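Local coordinates for ESX-1 secretion system protein eccD1 (Mycobacterium tuberculosis, PDB 4KV2), which forms part of the ESX-1 type VII secretion system, which delivers virulence factors such as EsxA and EsxB to host cells during infection, at residues Ala57-Pro66 / Gly81-Ser92; Ile10-Asp18 / Leu42-Phe53. All coordinates share one frame; numbering follows the deposited sequence.

Contact 1 (Ala57-Pro66 / Gly81-Ser92); sequences AQGVWAFARP and GVVDGSLLTLVS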
ATOM      1  N   ALA A  57      -5.138 -17.045   7.132  1.00 30.31           N
ATOM      2  CA  ALA A  57      -6.495 -17.510   6.864  1.00 31.39           C
ATOM      3  C   ALA A  57      -6.770 -17.563   5.362  1.00 31.08           C
ATOM      4  O   ALA A  57      -6.359 -16.676   4.620  1.00 30.34           O
ATOM      5  CB  ALA A  57      -7.510 -16.593   7.540  1.00 32.34           C
ATOM      6  N   GLN A  58      -7.483 -18.597   4.920  1.00 32.34           N
ATOM      7  CA  GLN A  58      -7.843 -18.707   3.515  1.00 33.14           C
ATOM      8  C   GLN A  58      -9.094 -17.905   3.260  1.00 35.48           C
ATOM      9  O   GLN A  58      -9.756 -17.488   4.189  1.00 37.64           O
ATOM     10  CB  GLN A  58      -8.055 -20.170   3.134  1.00 34.41           C
ATOM     11  CG  GLN A  58      -6.834 -21.027   3.388  1.00 34.08           C
ATOM     12  CD  GLN A  58      -7.096 -22.487   3.100  1.00 36.50           C
ATOM     13  OE1 GLN A  58      -7.417 -23.260   3.990  1.00 39.09           O
ATOM     14  NE2 GLN A  58      -6.982 -22.861   1.842  1.00 36.85           N
ATOM     15  N   GLY A  59      -9.418 -17.661   2.003  1.00 37.46           N
ATOM     16  CA  GLY A  59     -10.637 -16.930   1.682  1.00 41.74           C
ATOM     17  C   GLY A  59     -10.340 -15.480   1.393  1.00 43.14           C
ATOM     18  O   GLY A  59      -9.195 -15.039   1.457  1.00 40.58           O
ATOM     19  N   VAL A  60     -11.392 -14.731   1.114  1.00 30.19           N
ATOM     20  CA  VAL A  60     -11.280 -13.450   0.450  1.00 28.25           C
ATOM     21  C   VAL A  60     -11.236 -12.406   1.528  1.00 25.08           C
ATOM     22  O   VAL A  60     -12.182 -12.318   2.300  1.00 25.38           O
ATOM     23  CB  VAL A  60     -12.504 -13.245  -0.471  1.00 29.37           C
ATOM     24  CG1 VAL A  60     -12.449 -11.897  -1.177  1.00 28.66           C
ATOM     25  CG2 VAL A  60     -12.608 -14.390  -1.478  1.00 32.63           C
ATOM     26  N   TRP A  61     -10.152 -11.632   1.598  1.00 22.93           N
ATOM     27  CA  TRP A  61      -9.991 -10.565   2.605  1.00 20.62           C
ATOM     28  C   TRP A  61     -10.792  -9.305   2.249  1.00 19.50           C
ATOM     29  O   TRP A  61     -10.902  -8.948   1.090  1.00 20.35           O
ATOM     30  CB  TRP A  61      -8.526 -10.174   2.751  1.00 20.17           C
ATOM     31  CG  TRP A  61      -7.683 -11.191   3.458  1.00 20.97           C
ATOM     32  CD1 TRP A  61      -6.797 -12.038   2.898  1.00 22.69           C
ATOM     33  CD2 TRP A  61      -7.663 -11.449   4.861  1.00 21.03           C
ATOM     34  NE1 TRP A  61      -6.201 -12.819   3.866  1.00 23.75           N
ATOM     35  CE2 TRP A  61      -6.738 -12.489   5.082  1.00 22.92           C
ATOM     36  CE3 TRP A  61      -8.343 -10.907   5.953  1.00 20.40           C
ATOM     37  CZ2 TRP A  61      -6.449 -12.985   6.364  1.00 24.20           C
ATOM     38  CZ3 TRP A  61      -8.062 -11.411   7.249  1.00 21.50           C
ATOM     39  CH2 TRP A  61      -7.123 -12.444   7.427  1.00 23.67           C
ATOM     40  N   ALA A  62     -11.335  -8.634   3.265  1.00 18.34           N
ATOM     41  CA  ALA A  62     -12.011  -7.335   3.083  1.00 17.02           C
ATOM     42  C   ALA A  62     -11.824  -6.551   4.363  1.00 16.13           C
ATOM     43  O   ALA A  62     -11.434  -7.115   5.394  1.00 15.65           O
ATOM     44  CB  ALA A  62     -13.484  -7.514   2.772  1.00 17.47           C
ATOM     45  N   PHE A  63     -12.068  -5.247   4.270  1.00 15.72           N
ATOM     46  CA  PHE A  63     -12.113  -4.380   5.440  1.00 15.85           C
ATOM     47  C   PHE A  63     -13.526  -4.387   6.008  1.00 15.79           C
ATOM     48  O   PHE A  63     -14.509  -4.560   5.268  1.00 16.56           O
ATOM     49  CB  PHE A  63     -11.787  -2.958   5.080  1.00 16.34           C
ATOM     50  CG  PHE A  63     -10.381  -2.761   4.589  1.00 17.32           C
ATOM     51  CD1 PHE A  63      -9.325  -2.683   5.485  1.00 17.98           C
ATOM     52  CD2 PHE A  63     -10.108  -2.644   3.231  1.00 18.03           C
ATOM     53  CE1 PHE A  63      -8.028  -2.471   5.036  1.00 18.82           C
ATOM     54  CE2 PHE A  63      -8.804  -2.439   2.780  1.00 19.05           C
ATOM     55  CZ  PHE A  63      -7.765  -2.344   3.695  1.00 19.16           C
ATOM     56  N   ALA A  64     -13.615  -4.220   7.316  1.00 15.76           N
ATOM     57  CA  ALA A  64     -14.896  -4.115   7.982  1.00 15.89           C
ATOM     58  C   ALA A  64     -14.770  -3.196   9.171  1.00 16.49           C
ATOM     59  O   ALA A  64     -13.739  -3.162   9.861  1.00 16.97           O
ATOM     60  CB  ALA A  64     -15.381  -5.481   8.438  1.00 16.15           C
ATOM     61  N   ARG A  65     -15.817  -2.438   9.431  1.00 17.06           N
ATOM     62  CA  ARG A  65     -15.913  -1.753  10.707  1.00 18.37           C
ATOM     63  C   ARG A  65     -16.068  -2.821  11.793  1.00 18.80           C
ATOM     64  O   ARG A  65     -16.674  -3.852  11.536  1.00 18.43           O
ATOM     65  CB  ARG A  65     -17.081  -0.786  10.701  1.00 19.49           C
ATOM     66  CG  ARG A  65     -16.756   0.458   9.897  1.00 20.04           C
ATOM     67  CD  ARG A  65     -17.827   1.505  10.077  1.00 21.84           C
ATOM     68  NE  ARG A  65     -17.646   2.665   9.224  1.00 22.85           N
ATOM     69  CZ  ARG A  65     -18.137   2.817   7.996  1.00 23.15           C
ATOM     70  NH1 ARG A  65     -18.865   1.866   7.413  1.00 22.25           N
ATOM     71  NH2 ARG A  65     -17.909   3.965   7.353  1.00 24.75           N
ATOM     72  N   PRO A  66     -15.489  -2.605  12.988  1.00 20.23           N
ATOM     73  CA  PRO A  66     -15.481  -3.716  13.955  1.00 21.35           C
ATOM     74  C   PRO A  66     -16.839  -4.342  14.230  1.00 22.21           C
ATOM     75  O   PRO A  66     -17.779  -3.640  14.601  1.00 22.99           O
ATOM     76  CB  PRO A  66     -14.920  -3.068  15.228  1.00 23.15           C
ATOM     77  CG  PRO A  66     -14.070  -1.941  14.738  1.00 22.76           C
ATOM     78  CD  PRO A  66     -14.790  -1.421  13.527  1.00 21.47           C
ATOM     79  N   GLY A  81     -17.852   5.762   2.949  1.00 26.52           N
ATOM     80  CA  GLY A  81     -18.021   6.741   4.006  1.00 27.79           C
ATOM     81  C   GLY A  81     -17.012   6.638   5.131  1.00 26.30           C
ATOM     82  O   GLY A  81     -17.285   7.061   6.245  1.00 28.21           O
ATOM     83  N   VAL A  82     -15.826   6.129   4.845  1.00 23.46           N
ATOM     84  CA  VAL A  82     -14.797   6.006   5.874  1.00 23.28           C
ATOM     85  C   VAL A  82     -14.043   7.333   6.019  1.00 24.42           C
ATOM     86  O   VAL A  82     -13.536   7.875   5.035  1.00 24.39           O
ATOM     87  CB  VAL A  82     -13.824   4.851   5.542  1.00 21.37           C
ATOM     88  CG1 VAL A  82     -12.724   4.741   6.580  1.00 22.75           C
ATOM     89  CG2 VAL A  82     -14.573   3.533   5.456  1.00 20.82           C
ATOM     90  N   VAL A  83     -13.945   7.821   7.251  1.00 29.08           N
ATOM     91  CA  VAL A  83     -13.365   9.138   7.557  1.00 29.45           C
ATOM     92  C   VAL A  83     -12.030   8.951   8.240  1.00 26.04           C
ATOM     93  O   VAL A  83     -11.757   7.867   8.751  1.00 22.93           O
ATOM     94  CB  VAL A  83     -14.312  10.002   8.442  1.00 32.43           C
ATOM     95  CG1 VAL A  83     -15.632  10.241   7.729  1.00 36.98           C
ATOM     96  CG2 VAL A  83     -14.583   9.362   9.804  1.00 31.41           C
ATOM     97  N   ASP A  84     -11.193   9.998   8.236  1.00 26.42           N
ATOM     98  CA  ASP A  84      -9.893   9.939   8.926  1.00 24.82           C
ATOM     99  C   ASP A  84     -10.007   9.454  10.376  1.00 23.87           C
ATOM    100  O   ASP A  84     -10.872   9.926  11.136  1.00 25.52           O
ATOM    101  CB  ASP A  84      -9.174  11.299   8.928  1.00 27.07           C
ATOM    102  CG  ASP A  84      -8.621  11.685   7.568  1.00 28.59           C
ATOM    103  OD1 ASP A  84      -8.113  10.824   6.834  1.00 28.08           O
ATOM    104  OD2 ASP A  84      -8.677  12.871   7.236  1.00 31.52           O
ATOM    105  N   GLY A  85      -9.129   8.512  10.737  1.00 21.90           N
ATOM    106  CA  GLY A  85      -9.069   7.955  12.086  1.00 22.08           C
ATOM    107  C   GLY A  85     -10.043   6.805  12.371  1.00 21.31           C
ATOM    108  O   GLY A  85     -10.044   6.245  13.471  1.00 21.91           O
ATOM    109  N   SER A  86     -10.872   6.442  11.395  1.00 20.88           N
ATOM    110  CA  SER A  86     -11.819   5.342  11.554  1.00 20.69           C
ATOM    111  C   SER A  86     -11.094   4.048  11.905  1.00 19.24           C
ATOM    112  O   SER A  86     -10.018   3.755  11.346  1.00 17.52           O
ATOM    113  CB  SER A  86     -12.600   5.094  10.254  1.00 21.01           C
ATOM    114  OG  SER A  86     -13.592   6.073   9.987  1.00 23.56           O
ATOM    115  N   LEU A  87     -11.717   3.256  12.784  1.00 20.16           N
ATOM    116  CA  LEU A  87     -11.242   1.912  13.092  1.00 19.64           C
ATOM    117  C   LEU A  87     -11.821   0.950  12.052  1.00 18.13           C
ATOM    118  O   LEU A  87     -13.041   0.902  11.832  1.00 19.05           O
ATOM    119  CB  LEU A  87     -11.723   1.410  14.471  1.00 22.75           C
ATOM    120  CG  LEU A  87     -11.099   1.917  15.754  1.00 25.70           C
ATOM    121  CD1 LEU A  87     -11.442   0.989  16.918  1.00 29.14           C
ATOM    122  CD2 LEU A  87      -9.598   2.005  15.597  1.00 25.18           C
ATOM    123  N   LEU A  88     -10.927   0.175  11.461  1.00 16.56           N
ATOM    124  CA  LEU A  88     -11.289  -0.957  10.642  1.00 15.99           C
ATOM    125  C   LEU A  88     -10.664  -2.260  11.124  1.00 16.27           C
ATOM    126  O   LEU A  88      -9.682  -2.279  11.889  1.00 16.93           O
ATOM    127  CB  LEU A  88     -10.892  -0.673   9.182  1.00 15.23           C
ATOM    128  CG  LEU A  88     -11.623   0.485   8.498  1.00 15.84           C
ATOM    129  CD1 LEU A  88     -11.097   0.746   7.072  1.00 16.37           C
ATOM    130  CD2 LEU A  88     -13.107   0.254   8.431  1.00 17.52           C
ATOM    131  N   THR A  89     -11.257  -3.365  10.672  1.00 16.54           N
ATOM    132  CA  THR A  89     -10.693  -4.698  10.902  1.00 17.45           C
ATOM    133  C   THR A  89     -10.451  -5.367   9.543  1.00 17.24           C
ATOM    134  O   THR A  89     -10.944  -4.890   8.521  1.00 16.93           O
ATOM    135  CB  THR A  89     -11.615  -5.569  11.778  1.00 19.35           C
ATOM    136  OG1 THR A  89     -12.899  -5.710  11.146  1.00 19.50           O
ATOM    137  CG2 THR A  89     -11.792  -4.953  13.161  1.00 20.93           C
ATOM    138  N   LEU A  90      -9.668  -6.444   9.534  1.00 18.42           N
ATOM    139  CA  LEU A  90      -9.499  -7.267   8.347  1.00 19.62           C
ATOM    140  C   LEU A  90     -10.250  -8.572   8.583  1.00 20.97           C
ATOM    141  O   LEU A  90     -10.076  -9.214   9.613  1.00 22.06           O
ATOM    142  CB  LEU A  90      -8.026  -7.544   8.065  1.00 21.25           C
ATOM    143  CG  LEU A  90      -7.269  -6.394   7.406  1.00 21.08           C
ATOM    144  CD1 LEU A  90      -5.771  -6.641   7.565  1.00 23.81           C
ATOM    145  CD2 LEU A  90      -7.686  -6.296   5.935  1.00 21.67           C
ATOM    146  N   VAL A  91     -11.106  -8.940   7.630  1.00 21.74           N
ATOM    147  CA  VAL A  91     -11.958 -10.119   7.773  1.00 23.67           C
ATOM    148  C   VAL A  91     -11.905 -10.964   6.508  1.00 25.78           C
ATOM    149  O   VAL A  91     -11.742 -10.429   5.430  1.00 25.46           O
ATOM    150  CB  VAL A  91     -13.431  -9.731   8.098  1.00 24.11           C
ATOM    151  CG1 VAL A  91     -13.490  -9.010   9.443  1.00 23.49           C
ATOM    152  CG2 VAL A  91     -14.049  -8.861   7.017  1.00 23.94           C
ATOM    153  N   SER A  92     -12.046 -12.283   6.651  1.00 28.28           N
ATOM    154  CA  SER A  92     -12.082 -13.176   5.483  1.00 31.46           C
ATOM    155  C   SER A  92     -13.023 -14.335   5.708  1.00 34.27           C
ATOM    156  O   SER A  92     -13.141 -15.241   4.890  1.00 37.66           O
ATOM    157  CB  SER A  92     -10.686 -13.696   5.159  1.00 32.97           C
ATOM    158  OG  SER A  92     -10.221 -14.553   6.182  1.00 34.41           O
ATOM    159  OXT SER A  92     -13.674 -14.372   6.748  1.00 34.84           O
TER
HETATM  160  O   HOH W   1     -11.687 -17.643   5.954  1.00 40.73           O
HETATM  161  O   HOH W   2     -14.287 -10.948   3.754  1.00 35.82           O
HETATM  162  O   HOH W   3     -16.056   5.878   9.206  1.00 26.03           O
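One face of the W61 indole is covered by the C-terminal residue S92, a CH-pi contact with S92 CB 3.9 Å from the centroid of the six-membered ring and 17° off its normal. At the edge of the same ring, near its plane, runs the backbone of L90 and V91, with W61 CZ3 4.0 Å from L90 CB. The guanidinium of R65 is approached at its edge: G81 O lies near its plane, and a water in that plane accepts from NH2 and donates to S86 OG. The R65 chain, stretched out between CG and NE, carries the group this far, and NH2 also bonds the backbone oxygen of A80. F63 and L90 run alongside each other toward helix 31-41, F63 CE1 3.9 Å from L90 CD2.

The backbones pair antiparallel. A62 and V91 exchange two bonds, V91 N to A62 O being the straighter at 170°. F63 and L90 follow as the non-hydrogen-bonded pair; A64 N then donates to T89 O at 3.0 Å. A64 O is gripped twice by T89, by N at 2.6 Å and OG1 at 3.0 Å, the hydroxyl coming from above the carbonyl plane: chi1 of 59° places OG1 between T89's own N and carbonyl carbon. A64 CB and V91 CG2 meet on the sheet face turned from the helix. Strand 62-64, whose F63 also bonds L71 through the backbone, is outermost in the chain's mixed sheet, beside strand 86-91, whose other neighbour is the parallel strand 5-12: the 2-1-4-3 order of a ubiquitin-like beta-grasp fold.

Contact 2 (Ile10-Asp18 / Leu42-Phe53); sequences ILTGRRMTD and LEDTPADVLGGF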
ATOM      1  N   ILE A  10      -6.151   0.054  11.961  1.00 16.15           N
ATOM      2  CA  ILE A  10      -6.550  -1.340  11.933  1.00 16.43           C
ATOM      3  C   ILE A  10      -6.442  -1.942  13.328  1.00 17.40           C
ATOM      4  O   ILE A  10      -5.365  -1.901  13.942  1.00 17.85           O
ATOM      5  CB  ILE A  10      -5.638  -2.184  10.999  1.00 16.69           C
ATOM      6  CG1 ILE A  10      -5.608  -1.584   9.594  1.00 16.62           C
ATOM      7  CG2 ILE A  10      -6.095  -3.649  10.982  1.00 17.71           C
ATOM      8  CD1 ILE A  10      -6.971  -1.344   8.958  1.00 16.76           C
ATOM      9  N   LEU A  11      -7.543  -2.497  13.814  1.00 18.26           N
ATOM     10  CA  LEU A  11      -7.569  -3.272  15.061  1.00 19.91           C
ATOM     11  C   LEU A  11      -7.304  -4.761  14.804  1.00 20.60           C
ATOM     12  O   LEU A  11      -8.042  -5.388  14.075  1.00 21.14           O
ATOM     13  CB  LEU A  11      -8.947  -3.128  15.714  1.00 21.74           C
ATOM     14  CG  LEU A  11      -9.171  -3.750  17.106  1.00 24.01           C
ATOM     15  CD1 LEU A  11      -8.164  -3.232  18.138  1.00 24.70           C
ATOM     16  CD2 LEU A  11     -10.588  -3.428  17.534  1.00 26.44           C
ATOM     17  N   THR A  12      -6.277  -5.312  15.435  1.00 21.34           N
ATOM     18  CA  THR A  12      -5.949  -6.727  15.383  1.00 23.00           C
ATOM     19  C   THR A  12      -5.847  -7.189  16.836  1.00 24.93           C
ATOM     20  O   THR A  12      -4.829  -6.991  17.498  1.00 25.64           O
ATOM     21  CB  THR A  12      -4.627  -6.999  14.641  1.00 23.33           C
ATOM     22  OG1 THR A  12      -4.630  -6.349  13.364  1.00 22.21           O
ATOM     23  CG2 THR A  12      -4.447  -8.468  14.409  1.00 25.47           C
ATOM     24  N   GLY A  13      -6.931  -7.786  17.336  1.00 26.78           N
ATOM     25  CA  GLY A  13      -7.048  -8.154  18.746  1.00 29.18           C
ATOM     26  C   GLY A  13      -7.026  -6.886  19.571  1.00 29.72           C
ATOM     27  O   GLY A  13      -7.957  -6.082  19.500  1.00 30.21           O
ATOM     28  N   ARG A  14      -5.944  -6.684  20.314  1.00 31.03           N
ATOM     29  CA  ARG A  14      -5.806  -5.511  21.172  1.00 32.43           C
ATOM     30  C   ARG A  14      -4.935  -4.462  20.543  1.00 30.95           C
ATOM     31  O   ARG A  14      -4.826  -3.374  21.075  1.00 32.01           O
ATOM     32  CB  ARG A  14      -5.135  -5.882  22.482  1.00 36.24           C
ATOM     33  CG  ARG A  14      -5.907  -6.873  23.292  1.00 39.15           C
ATOM     34  CD  ARG A  14      -5.637  -6.691  24.774  1.00 43.62           C
ATOM     35  NE  ARG A  14      -4.610  -7.597  25.274  1.00 46.71           N
ATOM     36  CZ  ARG A  14      -4.770  -8.914  25.421  1.00 48.41           C
ATOM     37  NH1 ARG A  14      -5.916  -9.495  25.068  1.00 48.38           N
ATOM     38  NH2 ARG A  14      -3.779  -9.659  25.916  1.00 50.84           N
ATOM     39  N   ARG A  15      -4.269  -4.819  19.453  1.00 28.90           N
ATOM     40  CA  ARG A  15      -3.289  -3.949  18.840  1.00 28.41           C
ATOM     41  C   ARG A  15      -3.943  -3.055  17.816  1.00 25.96           C
ATOM     42  O   ARG A  15      -4.722  -3.511  16.990  1.00 24.15           O
ATOM     43  CB  ARG A  15      -2.196  -4.758  18.159  1.00 28.99           C
ATOM     44  CG  ARG A  15      -1.182  -3.889  17.411  1.00 29.63           C
ATOM     45  CD  ARG A  15      -0.426  -2.971  18.351  1.00 32.55           C
ATOM     46  NE  ARG A  15       0.506  -3.725  19.181  1.00 36.25           N
ATOM     47  CZ  ARG A  15       1.763  -4.025  18.845  1.00 39.04           C
ATOM     48  NH1 ARG A  15       2.282  -3.644  17.679  1.00 38.90           N
ATOM     49  NH2 ARG A  15       2.510  -4.732  19.689  1.00 42.55           N
ATOM     50  N   MET A  16      -3.592  -1.781  17.851  1.00 25.48           N
ATOM     51  CA  MET A  16      -3.971  -0.874  16.799  1.00 24.62           C
ATOM     52  C   MET A  16      -2.754  -0.563  15.937  1.00 22.80           C
ATOM     53  O   MET A  16      -1.655  -0.361  16.449  1.00 22.75           O
ATOM     54  CB  MET A  16      -4.515   0.406  17.396  1.00 27.03           C
ATOM     55  CG  MET A  16      -5.865   0.236  18.063  1.00 30.31           C
ATOM     56  SD  MET A  16      -6.271   1.796  18.861  1.00 35.80           S
ATOM     57  CE  MET A  16      -7.902   1.326  19.443  1.00 38.65           C
ATOM     58  N   THR A  17      -2.977  -0.490  14.636  1.00 20.77           N
ATOM     59  CA  THR A  17      -1.955  -0.088  13.711  1.00 20.17           C
ATOM     60  C   THR A  17      -2.476   1.018  12.778  1.00 19.05           C
ATOM     61  O   THR A  17      -3.396   0.793  11.988  1.00 18.71           O
ATOM     62  CB  THR A  17      -1.456  -1.284  12.876  1.00 20.50           C
ATOM     63  OG1 THR A  17      -1.075  -2.367  13.757  1.00 22.00           O
ATOM     64  CG2 THR A  17      -0.273  -0.887  12.050  1.00 21.08           C
ATOM     65  N   ASP A  18      -1.853   2.194  12.826  1.00 19.25           N
ATOM     66  CA  ASP A  18      -2.296   3.299  11.976  1.00 18.97           C
ATOM     67  C   ASP A  18      -1.742   3.134  10.579  1.00 18.46           C
ATOM     68  O   ASP A  18      -0.540   2.908  10.429  1.00 19.26           O
ATOM     69  CB  ASP A  18      -1.886   4.653  12.554  1.00 20.52           C
ATOM     70  CG  ASP A  18      -2.619   4.992  13.844  1.00 21.98           C
ATOM     71  OD1 ASP A  18      -3.484   4.201  14.294  1.00 21.18           O
ATOM     72  OD2 ASP A  18      -2.312   6.056  14.430  1.00 24.03           O
ATOM     73  N   LEU A  42       3.369  -7.094  12.242  1.00 26.73           N
ATOM     74  CA  LEU A  42       2.950  -7.725  13.486  1.00 28.67           C
ATOM     75  C   LEU A  42       3.513  -9.130  13.662  1.00 29.92           C
ATOM     76  O   LEU A  42       3.016  -9.897  14.500  1.00 32.07           O
ATOM     77  CB  LEU A  42       1.431  -7.758  13.562  1.00 29.39           C
ATOM     78  CG  LEU A  42       0.719  -6.410  13.537  1.00 31.34           C
ATOM     79  CD1 LEU A  42      -0.783  -6.621  13.430  1.00 33.41           C
ATOM     80  CD2 LEU A  42       1.032  -5.559  14.753  1.00 35.74           C
ATOM     81  N   GLU A  43       4.573  -9.460  12.918  1.00 30.26           N
ATOM     82  CA  GLU A  43       5.104 -10.828  12.952  1.00 34.30           C
ATOM     83  C   GLU A  43       5.678 -11.205  14.318  1.00 37.76           C
ATOM     84  O   GLU A  43       5.590 -12.367  14.720  1.00 41.68           O
ATOM     85  CB  GLU A  43       6.134 -11.074  11.845  1.00 36.53           C
ATOM     86  CG  GLU A  43       7.498 -10.421  12.064  1.00 39.17           C
ATOM     87  CD  GLU A  43       8.391 -10.526  10.839  1.00 43.28           C
ATOM     88  OE1 GLU A  43       7.894 -10.970   9.791  1.00 43.82           O
ATOM     89  OE2 GLU A  43       9.590 -10.171  10.923  1.00 47.96           O
ATOM     90  N   ASP A  44       6.249 -10.223  15.026  1.00 48.57           N
ATOM     91  CA  ASP A  44       6.845 -10.447  16.357  1.00 49.69           C
ATOM     92  C   ASP A  44       5.894 -10.161  17.520  1.00 49.40           C
ATOM     93  O   ASP A  44       6.270 -10.307  18.678  1.00 53.74           O
ATOM     94  CB  ASP A  44       8.102  -9.590  16.529  1.00 53.33           C
ATOM     95  CG  ASP A  44       9.212  -9.967  15.559  1.00 55.25           C
ATOM     96  OD1 ASP A  44       9.243 -11.125  15.080  1.00 55.02           O
ATOM     97  OD2 ASP A  44      10.066  -9.094  15.291  1.00 59.12           O
ATOM     98  N   THR A  45       4.666  -9.759  17.218  1.00 46.50           N
ATOM     99  CA  THR A  45       3.678  -9.464  18.257  1.00 46.72           C
ATOM    100  C   THR A  45       3.106 -10.773  18.852  1.00 48.69           C
ATOM    101  O   THR A  45       2.691 -11.651  18.103  1.00 48.78           O
ATOM    102  CB  THR A  45       2.558  -8.583  17.673  1.00 44.73           C
ATOM    103  OG1 THR A  45       3.110  -7.312  17.309  1.00 48.12           O
ATOM    104  CG2 THR A  45       1.446  -8.362  18.673  1.00 45.09           C
ATOM    105  N   PRO A  46       3.085 -10.907  20.198  1.00 54.44           N
ATOM    106  CA  PRO A  46       2.500 -12.130  20.787  1.00 60.82           C
ATOM    107  C   PRO A  46       1.071 -12.420  20.293  1.00 57.75           C
ATOM    108  O   PRO A  46       0.319 -11.487  19.985  1.00 51.96           O
ATOM    109  CB  PRO A  46       2.521 -11.846  22.294  1.00 69.87           C
ATOM    110  CG  PRO A  46       3.609 -10.843  22.481  1.00 70.61           C
ATOM    111  CD  PRO A  46       3.640 -10.009  21.230  1.00 59.81           C
ATOM    112  N   ALA A  47       0.715 -13.697  20.198  1.00 64.45           N
ATOM    113  CA  ALA A  47      -0.580 -14.097  19.636  1.00 64.96           C
ATOM    114  C   ALA A  47      -1.779 -13.741  20.536  1.00 66.07           C
ATOM    115  O   ALA A  47      -2.864 -13.419  20.026  1.00 62.45           O
ATOM    116  CB  ALA A  47      -0.582 -15.591  19.328  1.00 77.00           C
ATOM    117  N   ASP A  48      -1.592 -13.818  21.858  1.00 73.31           N
ATOM    118  CA  ASP A  48      -2.660 -13.472  22.810  1.00 76.60           C
ATOM    119  C   ASP A  48      -3.081 -11.997  22.683  1.00 65.38           C
ATOM    120  O   ASP A  48      -4.246 -11.659  22.912  1.00 64.93           O
ATOM    121  CB  ASP A  48      -2.265 -13.818  24.262  1.00 91.49           C
ATOM    122  CG  ASP A  48      -1.197 -12.888  24.832  1.00 91.14           C
ATOM    123  OD1 ASP A  48      -0.160 -12.680  24.172  1.00 85.42           O
ATOM    124  OD2 ASP A  48      -1.393 -12.374  25.955  1.00 99.71           O
ATOM    125  N   VAL A  49      -2.129 -11.141  22.311  1.00 58.62           N
ATOM    126  CA  VAL A  49      -2.385  -9.721  22.092  1.00 52.33           C
ATOM    127  C   VAL A  49      -3.169  -9.516  20.787  1.00 45.83           C
ATOM    128  O   VAL A  49      -4.003  -8.621  20.689  1.00 44.48           O
ATOM    129  CB  VAL A  49      -1.053  -8.920  22.100  1.00 52.63           C
ATOM    130  CG1 VAL A  49      -1.240  -7.488  21.604  1.00 50.22           C
ATOM    131  CG2 VAL A  49      -0.459  -8.914  23.500  1.00 63.24           C
ATOM    132  N   LEU A  50      -2.918 -10.368  19.800  1.00 42.27           N
ATOM    133  CA  LEU A  50      -3.651 -10.324  18.531  1.00 37.83           C
ATOM    134  C   LEU A  50      -4.998 -11.045  18.560  1.00 38.69           C
ATOM    135  O   LEU A  50      -5.669 -11.114  17.537  1.00 36.04           O
ATOM    136  CB  LEU A  50      -2.782 -10.902  17.400  1.00 36.78           C
ATOM    137  CG  LEU A  50      -1.449 -10.169  17.200  1.00 37.49           C
ATOM    138  CD1 LEU A  50      -0.640 -10.842  16.101  1.00 38.02           C
ATOM    139  CD2 LEU A  50      -1.675  -8.687  16.900  1.00 34.93           C
ATOM    140  N   GLY A  51      -5.411 -11.550  19.727  1.00 43.56           N
ATOM    141  CA  GLY A  51      -6.669 -12.266  19.847  1.00 46.70           C
ATOM    142  C   GLY A  51      -6.733 -13.434  18.891  1.00 46.62           C
ATOM    143  O   GLY A  51      -7.781 -13.710  18.326  1.00 46.90           O
ATOM    144  N   GLY A  52      -5.597 -14.107  18.703  1.00 47.23           N
ATOM    145  CA  GLY A  52      -5.491 -15.238  17.791  1.00 47.56           C
ATOM    146  C   GLY A  52      -5.601 -14.910  16.303  1.00 41.69           C
ATOM    147  O   GLY A  52      -5.783 -15.815  15.502  1.00 41.82           O
ATOM    148  N   PHE A  53      -5.478 -13.636  15.919  1.00 37.76           N
ATOM    149  CA  PHE A  53      -5.711 -13.224  14.527  1.00 33.95           C
ATOM    150  C   PHE A  53      -4.814 -14.012  13.581  1.00 33.07           C
ATOM    151  O   PHE A  53      -3.618 -14.133  13.805  1.00 34.54           O
ATOM    152  CB  PHE A  53      -5.485 -11.719  14.332  1.00 32.10           C
ATOM    153  CG  PHE A  53      -5.902 -11.230  12.975  1.00 30.43           C
ATOM    154  CD1 PHE A  53      -7.189 -10.794  12.756  1.00 32.08           C
ATOM    155  CD2 PHE A  53      -5.026 -11.284  11.898  1.00 29.75           C
ATOM    156  CE1 PHE A  53      -7.597 -10.367  11.500  1.00 32.43           C
ATOM    157  CE2 PHE A  53      -5.426 -10.862  10.634  1.00 29.81           C
ATOM    158  CZ  PHE A  53      -6.715 -10.412  10.434  1.00 31.06           C
TER
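T12 sets its CG2 anti to the backbone N, which presses this methyl against F53, 3.4 Å from F53 CB, while OG1 is left beside L42. R15 also starts anti to its backbone N, at 176°, and then bends at chi2 and chi3, which brings one face of the guanidinium against T45 CG2.

L42 lies between T12 and R15, one methyl to each: its CD1 meets T12 tip to tip, with T12 OG1 3.9 Å away, and its CD2 lies along the R15 chain, 3.7 Å from R15 NH1, the two side chains running opposite ways. L50 CD2 sits beside L42 CD1, 3.7 Å from T12 CG2. At the hairpin tip, in the type II' turn T12-R15, G13 has no CB and a positive phi, and its CA comes within 3.5 Å of L50 O. Next to it R14 N donates to V49 O at 2.8 Å and 165°.

The R14 chain, bent at chi3, brings one face of its guanidinium over V49 CA, toward the rim, its plane 82° from that of the D48 carboxylate. Their salt bridge, R14 NH2 to D48 OD2, is long at 3.6 Å, and D48 is poorly ordered. The chemistry therefore implies a hairpin tip fixed to the loop by one straight backbone bond and methyl packing, with charge pairing at the surface probably adding little.

Overall arrangement
Both contacts reach the same sheet, but from different places. Contact 1 joins its neighbouring strands 62-64 and 86-91 close to the centre of the chain by four backbone bonds, with apolar side chains packed on both faces; contact 2 sits about 12 Å from that centre, where the hairpin of strands 5-12 and 15-22 meets the loop after helix 31-41, and relies on methyl packing with a single backbone bond across it. The buried residues of contact 1 are all apolar, whereas two of the four in contact 2 are threonines. Their centres are about 14 Å apart, yet they touch: L88 O probably accepts a hydrogen bond from L11 N, and the F53 ring packs on W61 and L90.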